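Long-range contacts in type IV pilus biogenesis factor PilY1 (Pseudomonas aeruginosa, PDB 3HX6), which helps assemble and stabilise type IV pili, supports twitching motility and adhesion to host cells, and appears to regulate pilus retraction through calcium binding and release: residues A[128-136]-A[351-359]; A[476-484]-A[520-530]. The protein carries 3 engineered substitutions. All blocks are in the same frame, centred on the assembly; numbering follows the deposited sequence.

Contact 1: residues A[128-136]-A[351-359]; sequences QGGAHQFYV and KYFENADAR
Y352 N donates to a water at 2.7 Å, and the same water is 2.9 Å from Y135 OH. This bridge joins the tip of one tyrosine to the backbone N of the other. The Y135 ring itself lies against the start of the 351-359 loop. Its face takes Y352 CB, 4.2 Å from the ring centroid, and its CE1 touches F353 CB. The tyrosine side chains run alongside each other, pointing opposite ways, with Y135 CB 3.6 Å from Y352 CD1. H132 enters from the same helix. With its CG anti to the backbone N (chi1 -179°), the imidazole turns its CD2 edge onto the centre of the Y352 face. This is an edge-to-face pair with planes at 79°. A358 CB sits on one face of the imidazole and V136 CG2 on the other. H132 NE2 lies 3.0 Å from Y352 O. In the beta-propeller domain, helix 130-137 leads into strand 141-147, an outermost strand of a four-stranded sheet. The aromatic cluster packs this helix on the loop between strands 343-348 and 367-373, more than 200 residues further on. The loop also carries its own salt-bridge network. K351 NZ meets D357 OD1 at 2.6 Å on the syn lone pair. K351 NZ also lies 3.4 Å from E354 OE2, a second salt bridge. E354 N bonds D357 OD2. The F353 ring meets F195 and Y216.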
loop_
_atom_site.group_PDB
_atom_site.type_symbol
_atom_site.label_atom_id
_atom_site.label_comp_id
_atom_site.label_asym_id
_atom_site.label_seq_id
_atom_site.Cartn_x
_atom_site.Cartn_y
_atom_site.Cartn_z
ATOM N N GLN A 128 -12.760 8.137 36.038
ATOM C CA GLN A 128 -13.371 7.895 34.735
ATOM C C GLN A 128 -12.725 8.802 33.690
ATOM O O GLN A 128 -11.533 9.096 33.770
ATOM C CB GLN A 128 -14.876 8.170 34.791
ATOM C CG GLN A 128 -15.677 7.456 33.712
ATOM C CD GLN A 128 -17.055 8.059 33.513
ATOM O OE1 GLN A 128 -17.200 9.114 32.889
ATOM N NE2 GLN A 128 -18.076 7.397 34.050
ATOM N N GLY A 129 -13.516 9.246 32.720
ATOM C CA GLY A 129 -12.997 10.111 31.674
ATOM C C GLY A 129 -13.096 9.464 30.303
ATOM O O GLY A 129 -13.313 8.255 30.200
ATOM N N GLY A 130 -12.937 10.267 29.253
ATOM C CA GLY A 130 -13.016 9.749 27.897
ATOM C C GLY A 130 -11.855 8.841 27.534
ATOM O O GLY A 130 -12.051 7.763 26.977
ATOM N N ALA A 131 -10.641 9.279 27.843
ATOM C CA ALA A 131 -9.449 8.494 27.551
ATOM C C ALA A 131 -9.518 7.163 28.292
ATOM O O ALA A 131 -9.292 6.098 27.711
ATOM C CB ALA A 131 -8.203 9.263 27.971
ATOM N N HIS A 132 -9.843 7.230 29.579
ATOM C CA HIS A 132 -9.936 6.033 30.403
ATOM C C HIS A 132 -11.077 5.124 29.957
ATOM O O HIS A 132 -10.906 3.908 29.851
ATOM C CB HIS A 132 -10.126 6.413 31.872
ATOM C CG HIS A 132 -10.201 5.235 32.790
ATOM N ND1 HIS A 132 -11.339 4.911 33.496
ATOM C CD2 HIS A 132 -9.283 4.289 33.103
ATOM C CE1 HIS A 132 -11.120 3.818 34.204
ATOM N NE2 HIS A 132 -9.879 3.419 33.983
ATOM N N GLN A 133 -12.240 5.713 29.698
ATOM C CA GLN A 133 -13.387 4.924 29.267
ATOM C C GLN A 133 -13.071 4.285 27.923
ATOM O O GLN A 133 -13.476 3.153 27.644
ATOM C CB GLN A 133 -14.634 5.803 29.142
ATOM C CG GLN A 133 -15.916 5.012 28.922
ATOM C CD GLN A 133 -16.175 4.010 30.035
ATOM O OE1 GLN A 133 -16.222 4.372 31.212
ATOM N NE2 GLN A 133 -16.344 2.743 29.669
ATOM N N PHE A 134 -12.343 5.017 27.088
ATOM C CA PHE A 134 -11.975 4.502 25.782
ATOM C C PHE A 134 -11.167 3.219 25.961
ATOM O O PHE A 134 -11.392 2.232 25.259
ATOM C CB PHE A 134 -11.169 5.545 25.011
ATOM C CG PHE A 134 -10.801 5.117 23.621
ATOM C CD1 PHE A 134 -9.668 4.347 23.392
ATOM C CD2 PHE A 134 -11.601 5.466 22.538
ATOM C CE1 PHE A 134 -9.337 3.931 22.103
ATOM C CE2 PHE A 134 -11.276 5.053 21.247
ATOM C CZ PHE A 134 -10.142 4.284 21.031
ATOM N N TYR A 135 -10.233 3.228 26.910
ATOM C CA TYR A 135 -9.425 2.042 27.170
ATOM C C TYR A 135 -10.287 0.918 27.727
ATOM O O TYR A 135 -10.216 -0.216 27.253
ATOM C CB TYR A 135 -8.292 2.344 28.158
ATOM C CG TYR A 135 -7.626 1.093 28.699
ATOM C CD1 TYR A 135 -7.874 0.655 30.001
ATOM C CD2 TYR A 135 -6.791 0.313 27.890
ATOM C CE1 TYR A 135 -7.311 -0.530 30.486
ATOM C CE2 TYR A 135 -6.225 -0.877 28.366
ATOM C CZ TYR A 135 -6.494 -1.289 29.666
ATOM O OH TYR A 135 -5.962 -2.464 30.141
ATOM N N VAL A 136 -11.104 1.238 28.729
ATOM C CA VAL A 136 -11.967 0.245 29.353
ATOM C C VAL A 136 -12.907 -0.442 28.365
ATOM O O VAL A 136 -13.060 -1.657 28.411
ATOM C CB VAL A 136 -12.808 0.857 30.492
ATOM C CG1 VAL A 136 -13.756 -0.193 31.056
ATOM C CG2 VAL A 136 -11.895 1.374 31.590
ATOM N N LYS A 351 -0.603 0.642 33.878
ATOM C CA LYS A 351 -1.856 -0.051 34.146
ATOM C C LYS A 351 -2.930 1.024 34.149
ATOM O O LYS A 351 -2.722 2.121 34.667
ATOM C CB LYS A 351 -1.794 -0.831 35.471
ATOM C CG LYS A 351 -2.001 -0.057 36.750
ATOM C CD LYS A 351 -1.838 -1.015 37.941
ATOM C CE LYS A 351 -2.278 -0.392 39.252
ATOM N NZ LYS A 351 -3.756 -0.230 39.314
ATOM N N TYR A 352 -4.077 0.708 33.562
ATOM C CA TYR A 352 -5.143 1.685 33.407
ATOM C C TYR A 352 -6.541 1.090 33.554
ATOM O O TYR A 352 -7.522 1.772 33.261
ATOM C CB TYR A 352 -5.004 2.267 31.996
ATOM C CG TYR A 352 -5.578 3.640 31.746
ATOM C CD1 TYR A 352 -6.091 3.964 30.492
ATOM C CD2 TYR A 352 -5.530 4.641 32.717
ATOM C CE1 TYR A 352 -6.535 5.244 30.202
ATOM C CE2 TYR A 352 -5.974 5.938 32.430
ATOM C CZ TYR A 352 -6.473 6.226 31.166
ATOM O OH TYR A 352 -6.910 7.490 30.844
ATOM N N PHE A 353 -6.650 -0.159 34.002
ATOM C CA PHE A 353 -7.966 -0.788 34.088
ATOM C C PHE A 353 -8.867 -0.406 35.250
ATOM O O PHE A 353 -10.086 -0.488 35.129
ATOM C CB PHE A 353 -7.840 -2.318 34.013
ATOM C CG PHE A 353 -7.203 -2.948 35.217
ATOM C CD1 PHE A 353 -7.983 -3.531 36.207
ATOM C CD2 PHE A 353 -5.823 -2.983 35.349
ATOM C CE1 PHE A 353 -7.397 -4.142 37.312
ATOM C CE2 PHE A 353 -5.227 -3.589 36.446
ATOM C CZ PHE A 353 -6.015 -4.172 37.432
ATOM N N GLU A 354 -8.293 0.018 36.369
ATOM C CA GLU A 354 -9.116 0.400 37.512
ATOM C C GLU A 354 -9.459 1.882 37.489
ATOM O O GLU A 354 -8.730 2.682 36.903
ATOM C CB GLU A 354 -8.399 0.047 38.813
ATOM C CG GLU A 354 -8.438 -1.433 39.125
ATOM C CD GLU A 354 -7.581 -1.800 40.310
ATOM O OE1 GLU A 354 -7.722 -2.936 40.813
ATOM O OE2 GLU A 354 -6.760 -0.955 40.732
ATOM N N ASN A 355 -10.568 2.249 38.126
ATOM C CA ASN A 355 -10.979 3.650 38.162
ATOM C C ASN A 355 -9.861 4.514 38.705
ATOM O O ASN A 355 -9.553 5.565 38.155
ATOM C CB ASN A 355 -12.233 3.836 39.021
ATOM C CG ASN A 355 -13.504 3.516 38.264
ATOM O OD1 ASN A 355 -13.470 3.242 37.061
ATOM N ND2 ASN A 355 -14.636 3.556 38.959
ATOM N N ALA A 356 -9.247 4.055 39.785
ATOM C CA ALA A 356 -8.156 4.784 40.403
ATOM C C ALA A 356 -7.043 5.108 39.400
ATOM O O ALA A 356 -6.389 6.147 39.508
ATOM C CB ALA A 356 -7.596 3.977 41.573
ATOM N N ASP A 357 -6.835 4.224 38.426
ATOM C CA ASP A 357 -5.789 4.430 37.423
ATOM C C ASP A 357 -6.080 5.617 36.514
ATOM O O ASP A 357 -5.189 6.098 35.811
ATOM C CB ASP A 357 -5.603 3.171 36.563
ATOM C CG ASP A 357 -5.275 1.941 37.391
ATOM O OD1 ASP A 357 -4.485 2.069 38.349
ATOM O OD2 ASP A 357 -5.793 0.845 37.079
ATOM N N ALA A 358 -7.326 6.081 36.524
ATOM C CA ALA A 358 -7.719 7.215 35.699
ATOM C C ALA A 358 -6.883 8.431 36.070
ATOM O O ALA A 358 -6.642 9.305 35.240
ATOM C CB ALA A 358 -9.196 7.518 35.891
ATOM N N ARG A 359 -6.442 8.476 37.324
ATOM C CA ARG A 359 -5.616 9.573 37.813
ATOM C C ARG A 359 -4.139 9.242 37.685
ATOM O O ARG A 359 -3.720 8.109 37.914
ATOM C CB ARG A 359 -5.932 9.891 39.276
ATOM C CG ARG A 359 -7.067 10.887 39.465
ATOM C CD ARG A 359 -7.073 11.427 40.889
ATOM N NE ARG A 359 -5.755 11.931 41.274
ATOM C CZ ARG A 359 -5.480 12.513 42.438
ATOM N NH1 ARG A 359 -6.434 12.673 43.349
ATOM N NH2 ARG A 359 -4.245 12.928 42.697
HETATM O O HOH W 1 -4.270 -1.760 32.369
#

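Contact 2: residues A[476-484]-A[520-530]; sequences ASNWTYGLD and SGTEQKGLGGL
The W479 indole carries E523 CB over the centre of one face, 3.7 Å from the centroid of its six-membered ring. The two strands are antiparallel neighbours in a mixed sheet: 521-524 lies between 408-415 and 477-483. G521 O lies near the indole plane at its edge. R413 adds a cation-pi contact to the same indole. E523 CG is anti to the backbone N (chi1 -179°) and the chain stays extended beyond it, leaving OE2 4.0 Å from W479 NE1; OE1 bonds T411 OG1. A classic beta bulge at S520 and G521, both facing R413, marks the start of the shorter strand. T480 and T522 form a hydrogen-bonded pair with two 2.9 Å bonds, T480 N to T522 O and T522 N to T480 O. On the face with T480, its OG1 donates to Q524 OE1 at 2.6 Å, tilted 25° from the carbonyl plane. L530 CD2 packs beside that hydroxyl. On the W479 face, G521 has no side chain, and Y481 CD2 comes within 3.6 Å of G521 CA. Y481 OH bonds E447 and R413. G482 N donates to S520 O at 2.7 Å, and a water donates to G482 O while also bonding S520 OG.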
loop_
_atom_site.group_PDB
_atom_site.type_symbol
_atom_site.label_atom_id
_atom_site.label_comp_id
_atom_site.label_asym_id
_atom_site.label_seq_id
_atom_site.Cartn_x
_atom_site.Cartn_y
_atom_site.Cartn_z
ATOM N N ALA A 476 -6.467 12.797 29.180
ATOM C CA ALA A 476 -5.075 12.369 29.064
ATOM C C ALA A 476 -4.464 12.855 27.754
ATOM O O ALA A 476 -5.180 13.257 26.840
ATOM C CB ALA A 476 -4.992 10.850 29.142
ATOM N N SER A 477 -3.137 12.821 27.671
ATOM C CA SER A 477 -2.438 13.246 26.465
ATOM C C SER A 477 -1.644 12.064 25.921
ATOM O O SER A 477 -1.169 11.218 26.678
ATOM C CB SER A 477 -1.506 14.424 26.766
ATOM O OG SER A 477 -0.481 14.060 27.668
ATOM N N ASN A 478 -1.503 12.012 24.605
ATOM C CA ASN A 478 -0.803 10.916 23.960
ATOM C C ASN A 478 0.473 11.304 23.248
ATOM O O ASN A 478 0.519 12.282 22.501
ATOM C CB ASN A 478 -1.730 10.231 22.959
ATOM C CG ASN A 478 -2.863 9.480 23.628
ATOM O OD1 ASN A 478 -3.976 9.445 23.116
ATOM N ND2 ASN A 478 -2.579 8.858 24.771
ATOM N N TRP A 479 1.511 10.510 23.482
ATOM C CA TRP A 479 2.797 10.715 22.846
ATOM C C TRP A 479 3.157 9.486 22.027
ATOM O O TRP A 479 3.142 8.364 22.535
ATOM C CB TRP A 479 3.888 10.971 23.886
ATOM C CG TRP A 479 3.903 12.367 24.389
ATOM C CD1 TRP A 479 3.166 12.882 25.412
ATOM C CD2 TRP A 479 4.673 13.452 23.859
ATOM N NE1 TRP A 479 3.429 14.224 25.557
ATOM C CE2 TRP A 479 4.351 14.599 24.616
ATOM C CE3 TRP A 479 5.602 13.565 22.818
ATOM C CZ2 TRP A 479 4.931 15.848 24.366
ATOM C CZ3 TRP A 479 6.178 14.805 22.569
ATOM C CH2 TRP A 479 5.839 15.932 23.343
ATOM N N THR A 480 3.465 9.709 20.756
ATOM C CA THR A 480 3.857 8.641 19.849
ATOM C C THR A 480 5.372 8.690 19.734
ATOM O O THR A 480 5.940 9.753 19.496
ATOM C CB THR A 480 3.255 8.847 18.442
ATOM O OG1 THR A 480 1.827 8.832 18.528
ATOM C CG2 THR A 480 3.713 7.742 17.498
ATOM N N TYR A 481 6.025 7.549 19.913
ATOM C CA TYR A 481 7.480 7.487 19.832
ATOM C C TYR A 481 7.965 6.529 18.759
ATOM O O TYR A 481 7.310 5.542 18.445
ATOM C CB TYR A 481 8.090 7.033 21.166
ATOM C CG TYR A 481 7.842 7.939 22.358
ATOM C CD1 TYR A 481 6.759 7.722 23.211
ATOM C CD2 TYR A 481 8.710 8.992 22.650
ATOM C CE1 TYR A 481 6.547 8.527 24.334
ATOM C CE2 TYR A 481 8.511 9.808 23.768
ATOM C CZ TYR A 481 7.429 9.568 24.605
ATOM O OH TYR A 481 7.229 10.367 25.710
ATOM N N GLY A 482 9.135 6.836 18.214
ATOM C CA GLY A 482 9.768 5.992 17.220
ATOM C C GLY A 482 11.181 5.869 17.759
ATOM O O GLY A 482 11.953 6.831 17.694
ATOM N N LEU A 483 11.526 4.712 18.316
ATOM C CA LEU A 483 12.853 4.535 18.899
ATOM C C LEU A 483 13.665 3.424 18.256
ATOM O O LEU A 483 13.128 2.573 17.548
ATOM C CB LEU A 483 12.730 4.250 20.409
ATOM C CG LEU A 483 12.030 5.319 21.261
ATOM C CD1 LEU A 483 11.747 4.786 22.649
ATOM C CD2 LEU A 483 12.893 6.570 21.336
ATOM N N ASP A 484 14.970 3.449 18.507
ATOM C CA ASP A 484 15.867 2.424 17.997
ATOM C C ASP A 484 15.668 1.218 18.906
ATOM O O ASP A 484 15.974 1.272 20.094
ATOM C CB ASP A 484 17.317 2.911 18.063
ATOM C CG ASP A 484 18.324 1.818 17.753
ATOM O OD1 ASP A 484 17.946 0.769 17.184
ATOM O OD2 ASP A 484 19.512 2.023 18.076
ATOM N N SER A 520 12.343 11.720 18.281
ATOM C CA SER A 520 11.909 10.407 18.733
ATOM C C SER A 520 10.459 10.365 19.186
ATOM O O SER A 520 9.817 9.320 19.127
ATOM C CB SER A 520 12.812 9.917 19.865
ATOM O OG SER A 520 14.130 9.724 19.393
ATOM N N GLY A 521 9.944 11.502 19.635
ATOM C CA GLY A 521 8.572 11.532 20.095
ATOM C C GLY A 521 7.820 12.787 19.702
ATOM O O GLY A 521 8.408 13.859 19.559
ATOM N N THR A 522 6.515 12.637 19.512
ATOM C CA THR A 522 5.650 13.751 19.159
ATOM C C THR A 522 4.267 13.527 19.764
ATOM O O THR A 522 3.745 12.407 19.767
ATOM C CB THR A 522 5.523 13.922 17.629
ATOM O OG1 THR A 522 4.711 15.067 17.346
ATOM C CG2 THR A 522 4.894 12.700 16.996
ATOM N N GLU A 523 3.695 14.605 20.289
ATOM C CA GLU A 523 2.383 14.581 20.919
ATOM C C GLU A 523 1.287 14.549 19.856
ATOM O O GLU A 523 1.298 15.358 18.930
ATOM C CB GLU A 523 2.242 15.821 21.805
ATOM C CG GLU A 523 0.941 15.950 22.574
ATOM C CD GLU A 523 0.936 17.167 23.483
ATOM O OE1 GLU A 523 1.171 18.291 22.984
ATOM O OE2 GLU A 523 0.707 17.000 24.698
ATOM N N GLN A 524 0.349 13.612 19.981
ATOM C CA GLN A 524 -0.750 13.494 19.016
ATOM C C GLN A 524 -2.138 13.652 19.644
ATOM O O GLN A 524 -2.322 13.454 20.845
ATOM C CB GLN A 524 -0.674 12.156 18.271
ATOM C CG GLN A 524 0.422 12.093 17.215
ATOM C CD GLN A 524 0.243 10.936 16.239
ATOM O OE1 GLN A 524 0.322 9.767 16.616
ATOM N NE2 GLN A 524 -0.004 11.265 14.974
ATOM N N LYS A 525 -3.112 14.007 18.809
ATOM C CA LYS A 525 -4.490 14.216 19.249
ATOM C C LYS A 525 -5.127 13.033 19.971
ATOM O O LYS A 525 -4.600 11.916 19.957
ATOM C CB LYS A 525 -5.375 14.612 18.061
ATOM C CG LYS A 525 -5.225 16.065 17.629
ATOM C CD LYS A 525 -6.182 16.404 16.492
ATOM C CE LYS A 525 -6.165 17.894 16.168
ATOM N NZ LYS A 525 -4.800 18.384 15.816
ATOM N N GLY A 526 -6.270 13.312 20.596
ATOM C CA GLY A 526 -7.026 12.325 21.351
ATOM C C GLY A 526 -6.763 10.864 21.057
ATOM O O GLY A 526 -6.634 10.457 19.902
ATOM N N LEU A 527 -6.702 10.074 22.123
ATOM C CA LEU A 527 -6.450 8.637 22.039
ATOM C C LEU A 527 -7.037 7.957 20.811
ATOM O O LEU A 527 -8.139 8.284 20.367
ATOM C CB LEU A 527 -6.974 7.943 23.299
ATOM C CG LEU A 527 -6.227 8.211 24.608
ATOM C CD1 LEU A 527 -6.282 9.685 24.986
ATOM C CD2 LEU A 527 -6.852 7.372 25.692
ATOM N N GLY A 528 -6.284 7.004 20.275
ATOM C CA GLY A 528 -6.722 6.267 19.107
ATOM C C GLY A 528 -5.847 5.054 18.854
ATOM O O GLY A 528 -6.013 4.357 17.851
ATOM N N GLY A 529 -4.913 4.799 19.770
ATOM C CA GLY A 529 -4.015 3.667 19.629
ATOM C C GLY A 529 -3.134 3.832 18.407
ATOM O O GLY A 529 -3.237 4.831 17.698
ATOM N N LEU A 530 -2.253 2.869 18.160
ATOM C CA LEU A 530 -1.383 2.945 16.995
ATOM C C LEU A 530 -1.636 1.806 16.022
ATOM O O LEU A 530 -1.773 0.648 16.415
ATOM C CB LEU A 530 0.096 2.931 17.398
ATOM C CG LEU A 530 0.723 4.199 17.980
ATOM C CD1 LEU A 530 2.229 4.006 18.056
ATOM C CD2 LEU A 530 0.400 5.402 17.112
HETATM O O HOH W 2 14.175 8.141 16.975
#

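Contacts 1 and 2 follow in series along the chain, and their centres are about 17 Å apart. They meet through A131, whose CB touches both segments of contact 2: A476 CB is 3.8 Å away, and L527 CD2 packs nearby, although L527 is poorly ordered. A476 CB also lies 4.2 Å from Y352 OH, so the start of 476-484 touches both segments of contact 1. Helix 130-137 thus touches the 351-359 loop and the residues flanking the two strands, A476 just before 477-483 and L527 in the loop after 521-524. Residues 121-127 and 469-475, just before 128-136 and 476-484, are not modelled. Both contacts lie away from the calcium site of D258, N260, D262, V264 and D266.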